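PDB 7CU9: tube-forming protein in Mycobacterial Envelpe, TiME from Mycolicibacterium smegmatis, which probably forms a tube spanning the mycobacterial outer envelope, through which proteins may be secreted. Local coordinates for residues Asp96-Tyr99 with His100-Val103; Gly53-Glu56 with Val57-Pro61; Ala183-Asn186 with Thr187-Gln190. All blocks are in the same frame, centred on the assembly; numbering follows the deposited sequence.

Interaction 1 of 3, residues Asp96-Tyr99 with His100-Val103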
loop_
_atom_site.group_PDB
_atom_site.type_symbol
_atom_site.label_atom_id
_atom_site.label_comp_id
_atom_site.label_asym_id
_atom_site.label_seq_id
_atom_site.Cartn_x
_atom_site.Cartn_y
_atom_site.Cartn_z
ATOM N N ASP B 96 17.963 -12.843 22.835
ATOM C CA ASP B 96 16.719 -13.031 23.626
ATOM C C ASP B 96 16.570 -11.880 24.629
ATOM O O ASP B 96 15.449 -11.361 24.788
ATOM C CB ASP B 96 16.688 -14.385 24.334
ATOM C CG ASP B 96 15.313 -14.685 24.905
ATOM O OD1 ASP B 96 14.334 -14.631 24.133
ATOM O OD2 ASP B 96 15.227 -14.910 26.126
ATOM N N ARG B 97 17.653 -11.465 25.288
ATOM C CA ARG B 97 17.584 -10.359 26.272
ATOM C C ARG B 97 17.186 -9.073 25.538
ATOM O O ARG B 97 16.371 -8.317 26.081
ATOM C CB ARG B 97 18.902 -10.217 27.035
ATOM C CG ARG B 97 19.129 -11.324 28.051
ATOM C CD ARG B 97 20.307 -11.020 28.952
ATOM N NE ARG B 97 21.593 -11.012 28.267
ATOM C CZ ARG B 97 22.341 -12.085 28.008
ATOM N NH1 ARG B 97 21.935 -13.297 28.344
ATOM N NH2 ARG B 97 23.506 -11.935 27.404
ATOM N N ALA B 98 17.722 -8.835 24.339
ATOM C CA ALA B 98 17.382 -7.635 23.541
ATOM C C ALA B 98 15.901 -7.687 23.155
ATOM O O ALA B 98 15.210 -6.656 23.288
ATOM C CB ALA B 98 18.279 -7.526 22.339
ATOM N N TYR B 99 15.415 -8.849 22.720
ATOM C CA TYR B 99 13.981 -9.062 22.406
ATOM C C TYR B 99 13.141 -8.679 23.632
ATOM O O TYR B 99 12.131 -7.972 23.493
ATOM C CB TYR B 99 13.728 -10.503 21.964
ATOM C CG TYR B 99 12.275 -10.795 21.704
ATOM C CD1 TYR B 99 11.652 -10.300 20.573
ATOM C CD2 TYR B 99 11.517 -11.519 22.607
ATOM C CE1 TYR B 99 10.307 -10.531 20.332
ATOM C CE2 TYR B 99 10.172 -11.759 22.383
ATOM C CZ TYR B 99 9.566 -11.266 21.240
ATOM O OH TYR B 99 8.237 -11.505 21.024
ATOM N N HIS B 100 13.558 -9.117 24.817
ATOM C CA HIS B 100 12.796 -8.870 26.070
ATOM C C HIS B 100 12.907 -7.408 26.507
ATOM O O HIS B 100 11.975 -6.933 27.179
ATOM C CB HIS B 100 13.162 -9.904 27.140
ATOM C CG HIS B 100 12.380 -11.151 26.936
ATOM N ND1 HIS B 100 11.064 -11.261 27.351
ATOM C CD2 HIS B 100 12.673 -12.300 26.294
ATOM C CE1 HIS B 100 10.594 -12.434 26.988
ATOM N NE2 HIS B 100 11.562 -13.095 26.342
ATOM N N ARG B 101 13.944 -6.674 26.109
ATOM C CA ARG B 101 13.986 -5.214 26.389
ATOM C C ARG B 101 12.890 -4.510 25.574
ATOM O O ARG B 101 12.380 -3.486 26.044
ATOM C CB ARG B 101 15.392 -4.651 26.171
ATOM C CG ARG B 101 16.368 -5.101 27.247
ATOM C CD ARG B 101 17.673 -4.336 27.210
ATOM N NE ARG B 101 18.493 -4.654 26.047
ATOM C CZ ARG B 101 19.368 -5.656 25.966
ATOM N NH1 ARG B 101 19.542 -6.492 26.976
ATOM N NH2 ARG B 101 20.063 -5.827 24.855
ATOM N N VAL B 102 12.513 -5.042 24.411
ATOM C CA VAL B 102 11.336 -4.518 23.657
ATOM C C VAL B 102 10.057 -4.912 24.403
ATOM O O VAL B 102 9.279 -4.007 24.772
ATOM C CB VAL B 102 11.287 -5.011 22.202
ATOM C CG1 VAL B 102 10.021 -4.517 21.507
ATOM C CG2 VAL B 102 12.524 -4.588 21.418
ATOM N N VAL B 103 9.830 -6.208 24.604
ATOM C CA VAL B 103 8.477 -6.732 24.962
ATOM C C VAL B 103 8.202 -6.571 26.463
ATOM O O VAL B 103 7.026 -6.338 26.802
ATOM C CB VAL B 103 8.274 -8.178 24.476
ATOM C CG1 VAL B 103 8.421 -8.277 22.970
ATOM C CG2 VAL B 103 9.184 -9.171 25.169
HETATM O O HOH W 1 11.442 -15.387 24.638
HETATM O O HOH W 2 21.938 -8.179 28.032
#
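Tyr99 and Val103, one helical turn apart, make the close-packed part of this contact. Val103 CG1 lies over one face of the phenol ring, displaced toward its rim, in a CH-pi contact 4.0 Å from the ring centroid; the nearest ring atom, Tyr99 CZ, is 3.6 Å from Val103 CG1. Tyr99 holds its CG anti to the backbone N (chi1 177°), which swings the ring along the helix to where Val103 can cover it. The same ring turns an edge to His100: CD2 stands over the imidazole face and the planes meet at 89°, a T-shaped pair. Both rings are fixed at their polar ends, Tyr99 OH by Gly134 O and His100 ND1 by Asp104 OD1.

The wetter side is held by water. The side chains of Asp96 and His100 do not bond directly, though His100 N donates to Asp96 O in the helix; one water spans them, 3.0 Å from Asp96 OD1 and 2.9 Å from His100 NE2. A second water accepts from Arg97 NE at 2.9 Å and from Arg101 NH1 at 3.1 Å, linking two like charges. Arg101 lays its guanidinium over Ala98 CA and gives NH2 to Val57 O.

Helix 92-103 thus rests on the antiparallel sheet, with Tyr99 against Ala138, Thr155 and Leu162 of three adjacent strands and Val102 against Trp140 and Gln164.

Interaction 2 of 3, residues Gly53-Glu56 with Val57-Pro61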
loop_
_atom_site.group_PDB
_atom_site.type_symbol
_atom_site.label_atom_id
_atom_site.label_comp_id
_atom_site.label_asym_id
_atom_site.label_seq_id
_atom_site.Cartn_x
_atom_site.Cartn_y
_atom_site.Cartn_z
ATOM N N GLY B 53 15.052 0.252 16.311
ATOM C CA GLY B 53 16.504 0.511 16.280
ATOM C C GLY B 53 16.971 1.353 17.455
ATOM O O GLY B 53 17.907 2.149 17.261
ATOM N N LEU B 54 16.383 1.169 18.639
ATOM C CA LEU B 54 16.648 2.043 19.816
ATOM C C LEU B 54 17.890 1.586 20.573
ATOM O O LEU B 54 18.127 0.395 20.755
ATOM C CB LEU B 54 15.436 2.036 20.745
ATOM C CG LEU B 54 14.128 2.481 20.105
ATOM C CD1 LEU B 54 12.994 2.344 21.105
ATOM C CD2 LEU B 54 14.223 3.905 19.569
ATOM N N PRO B 55 18.692 2.538 21.093
ATOM C CA PRO B 55 19.851 2.196 21.917
ATOM C C PRO B 55 19.541 1.312 23.132
ATOM O O PRO B 55 20.294 0.393 23.393
ATOM C CB PRO B 55 20.361 3.576 22.373
ATOM C CG PRO B 55 19.928 4.507 21.272
ATOM C CD PRO B 55 18.569 3.985 20.863
ATOM N N GLU B 56 18.445 1.563 23.855
ATOM C CA GLU B 56 18.191 0.809 25.111
ATOM C C GLU B 56 17.870 -0.648 24.761
ATOM O O GLU B 56 18.096 -1.525 25.600
ATOM C CB GLU B 56 17.129 1.495 25.973
ATOM C CG GLU B 56 15.694 1.231 25.581
ATOM C CD GLU B 56 14.740 1.705 26.664
ATOM O OE1 GLU B 56 14.691 2.931 26.899
ATOM O OE2 GLU B 56 14.104 0.854 27.309
ATOM N N VAL B 57 17.385 -0.895 23.547
ATOM C CA VAL B 57 17.097 -2.271 23.059
ATOM C C VAL B 57 18.401 -2.932 22.594
ATOM O O VAL B 57 18.702 -4.020 23.092
ATOM C CB VAL B 57 16.027 -2.252 21.955
ATOM C CG1 VAL B 57 15.889 -3.606 21.282
ATOM C CG2 VAL B 57 14.688 -1.786 22.516
ATOM N N PHE B 58 19.141 -2.305 21.678
ATOM C CA PHE B 58 20.241 -2.977 20.929
ATOM C C PHE B 58 21.590 -2.841 21.633
ATOM O O PHE B 58 22.342 -3.825 21.623
ATOM C CB PHE B 58 20.338 -2.442 19.504
ATOM C CG PHE B 58 19.296 -3.024 18.594
ATOM C CD1 PHE B 58 19.498 -4.249 17.979
ATOM C CD2 PHE B 58 18.095 -2.367 18.383
ATOM C CE1 PHE B 58 18.536 -4.788 17.142
ATOM C CE2 PHE B 58 17.129 -2.914 17.553
ATOM C CZ PHE B 58 17.356 -4.115 16.924
ATOM N N ASN B 59 21.916 -1.677 22.190
ATOM C CA ASN B 59 23.261 -1.469 22.787
ATOM C C ASN B 59 23.435 -2.442 23.949
ATOM O O ASN B 59 22.542 -2.550 24.812
ATOM C CB ASN B 59 23.510 -0.013 23.172
ATOM C CG ASN B 59 23.839 0.844 21.969
ATOM O OD1 ASN B 59 24.461 0.375 21.013
ATOM N ND2 ASN B 59 23.464 2.110 22.017
ATOM N N ASP B 60 24.563 -3.147 23.960
ATOM C CA ASP B 60 24.765 -4.313 24.845
ATOM C C ASP B 60 26.212 -4.758 24.715
ATOM O O ASP B 60 26.780 -4.642 23.636
ATOM C CB ASP B 60 23.836 -5.456 24.438
ATOM C CG ASP B 60 23.787 -6.575 25.455
ATOM O OD1 ASP B 60 23.218 -6.346 26.542
ATOM O OD2 ASP B 60 24.327 -7.656 25.162
ATOM N N PRO B 61 26.836 -5.302 25.780
ATOM C CA PRO B 61 28.180 -5.855 25.653
ATOM C C PRO B 61 28.285 -6.898 24.534
ATOM O O PRO B 61 29.352 -7.010 23.971
ATOM C CB PRO B 61 28.432 -6.464 27.037
ATOM C CG PRO B 61 27.619 -5.585 27.952
ATOM C CD PRO B 61 26.352 -5.321 27.170
HETATM O O HOH W 3 20.693 -1.663 26.390
#
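Leu54 O and Phe58 meet twice, through the backbone and through the ring. Phe58 N donates to Leu54 O at 3.0 Å, nearly straight (163°) and close to the line of the carbonyl bond, while the phenyl ring turns its edge to the same oxygen, Phe58 CD2 lying 3.6 Å from Leu54 O in the ring plane. Val57 N adds a weak bond to Leu54 O at 3.2 Å. Farther along the ring, Phe58 CE2 reaches Gly53 CA at 3.7 Å. On another flank, Asn59 N bonds Pro55 O at 2.9 Å, and the Asn59 amide comes alongside the proline ring, ND2 being 3.5 Å from Pro55 CB.

These are the bonds of a single-turn helix, 55-58, with Leu54 at the N-cap position and Pro55 opening the turn. Proline suits that first position, where a backbone N-H would find no acceptor within the helix. Just before it, Gly53 takes a positive phi (69°) as the chain bends into the turn.

Glu56 has CG between its backbone N and carbonyl carbon (chi1 81°), packed against Val57 N, and the chain then runs extended. That sends OE2 out to a salt bridge with Arg105 NH1 and a hydrogen bond from Asn48 ND2. Phe58 is held from beyond by an edge-to-face pair with Phe66 and by packing on Leu162, and Gly53 N is tied to Gln164 OE1.

Interaction 3 of 3, residues Ala183-Asn186 with Thr187-Gln190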
loop_
_atom_site.group_PDB
_atom_site.type_symbol
_atom_site.label_atom_id
_atom_site.label_comp_id
_atom_site.label_asym_id
_atom_site.label_seq_id
_atom_site.Cartn_x
_atom_site.Cartn_y
_atom_site.Cartn_z
ATOM N N ALA B 183 11.937 -10.923 3.981
ATOM C CA ALA B 183 13.064 -10.638 3.066
ATOM C C ALA B 183 14.347 -10.436 3.879
ATOM O O ALA B 183 15.406 -10.941 3.470
ATOM C CB ALA B 183 12.753 -9.433 2.213
ATOM N N MET B 184 14.253 -9.731 5.005
ATOM C CA MET B 184 15.413 -9.482 5.901
ATOM C C MET B 184 15.895 -10.823 6.462
ATOM O O MET B 184 17.112 -11.098 6.401
ATOM C CB MET B 184 15.023 -8.536 7.039
ATOM C CG MET B 184 14.628 -7.153 6.548
ATOM S SD MET B 184 13.716 -6.209 7.781
ATOM C CE MET B 184 15.056 -5.783 8.889
ATOM N N GLN B 185 14.976 -11.649 6.954
ATOM C CA GLN B 185 15.338 -12.950 7.573
ATOM C C GLN B 185 15.992 -13.854 6.521
ATOM O O GLN B 185 16.907 -14.618 6.880
ATOM C CB GLN B 185 14.120 -13.625 8.195
ATOM C CG GLN B 185 14.469 -14.973 8.807
ATOM C CD GLN B 185 13.367 -15.569 9.645
ATOM O OE1 GLN B 185 12.451 -14.883 10.085
ATOM N NE2 GLN B 185 13.478 -16.863 9.906
ATOM N N ASN B 186 15.553 -13.767 5.262
ATOM C CA ASN B 186 16.047 -14.646 4.165
ATOM C C ASN B 186 17.544 -14.421 3.908
ATOM O O ASN B 186 18.150 -15.301 3.276
ATOM C CB ASN B 186 15.228 -14.470 2.882
ATOM C CG ASN B 186 13.844 -15.076 2.973
ATOM O OD1 ASN B 186 13.574 -15.906 3.838
ATOM N ND2 ASN B 186 12.959 -14.676 2.073
ATOM N N THR B 187 18.134 -13.316 4.378
ATOM C CA THR B 187 19.570 -12.978 4.165
ATOM C C THR B 187 20.462 -13.465 5.319
ATOM O O THR B 187 21.686 -13.297 5.205
ATOM C CB THR B 187 19.779 -11.465 4.035
ATOM O OG1 THR B 187 19.617 -10.886 5.330
ATOM C CG2 THR B 187 18.839 -10.814 3.043
ATOM N N LEU B 188 19.898 -13.999 6.405
ATOM C CA LEU B 188 20.646 -14.152 7.683
ATOM C C LEU B 188 21.486 -15.436 7.694
ATOM O O LEU B 188 22.282 -15.594 8.636
ATOM C CB LEU B 188 19.661 -14.144 8.853
ATOM C CG LEU B 188 18.893 -12.839 9.062
ATOM C CD1 LEU B 188 17.985 -12.966 10.269
ATOM C CD2 LEU B 188 19.827 -11.648 9.216
ATOM N N GLY B 189 21.314 -16.321 6.710
ATOM C CA GLY B 189 22.104 -17.560 6.585
ATOM C C GLY B 189 21.873 -18.517 7.740
ATOM O O GLY B 189 22.829 -19.228 8.106
ATOM N N GLN B 190 20.652 -18.588 8.283
ATOM C CA GLN B 190 20.381 -19.358 9.527
ATOM C C GLN B 190 19.858 -20.775 9.261
ATOM O O GLN B 190 19.780 -21.547 10.229
ATOM C CB GLN B 190 19.413 -18.598 10.428
ATOM C CG GLN B 190 20.006 -17.290 10.915
ATOM C CD GLN B 190 19.213 -16.686 12.044
ATOM O OE1 GLN B 190 18.162 -17.192 12.433
ATOM N NE2 GLN B 190 19.723 -15.591 12.584
HETATM O O HOH W 4 18.056 -17.199 7.460
HETATM O O HOH W 5 20.450 -16.592 3.986
#
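Gln185 to Leu188 form a type I beta turn, closed by Leu188 N donating to Gln185 O at 3.1 Å from a position 55° out of the carbonyl plane, so the bond misses the lone pairs although its hydrogen points well at the oxygen. One residue earlier the same kind of three-residue step recurs, with Thr187 N donating to Met184 O at 3.2 Å.

Thr187 then grips that oxygen a second time. Its OG1 sits between the backbone N and the carbonyl carbon (chi1 73°), which bends the hydroxyl back over the chain to donate to Met184 O at 2.7 Å, this time in the carbonyl plane. The other branch, Thr187 CG2, lies 3.5 Å from Ala183 O, one residue further back. Leu188 folds back as well: its CD1 is 3.8 Å from Gln185 CA, and the side chain also packs on Val161, Leu163 and Ala11. The amide of Gln185 goes another way, its OE1 accepting from Arg158 NE.

Two waters carry the pattern onward. One donates to Gln185 O at 2.9 Å and accepts from Gln190 N at 3.1 Å; the other joins Asn186 O to Gly189 N in the same sense. Gly189, with phi at 64°, turns the chain between them, and Gln190 NE2 is held by Ser3 OG and Arg158 O.

As the chain leaves helix 174-185, the carbonyls of residues 184 to 186 therefore stay paired although the regular spacing of backbone donors has gone: Met184 O takes an amide and a hydroxyl, Gln185 O an amide and a water, and Asn186 O a water.

Overall arrangement
From the N terminus the chain meets interaction 2 first, then interaction 1, then interaction 3; they follow in series, none enclosing or crossing another, and each closes just a turn or two of backbone. Between the first two, the chain runs through strands 63-72 and 77-89 and returns, so the short helix 55-58 lies against helix 92-103. There they touch directly, Val57 CG1 packing on Val102 CG2, with both also resting on strand 161-169. Interaction 3, about 20 and 21 Å from interactions 1 and 2, centre to centre, makes no contact with them. It lies where the chain leaves helix 174-185 and ties the C-terminal tail to the N-terminal segment and to strand 161-169, which all three share.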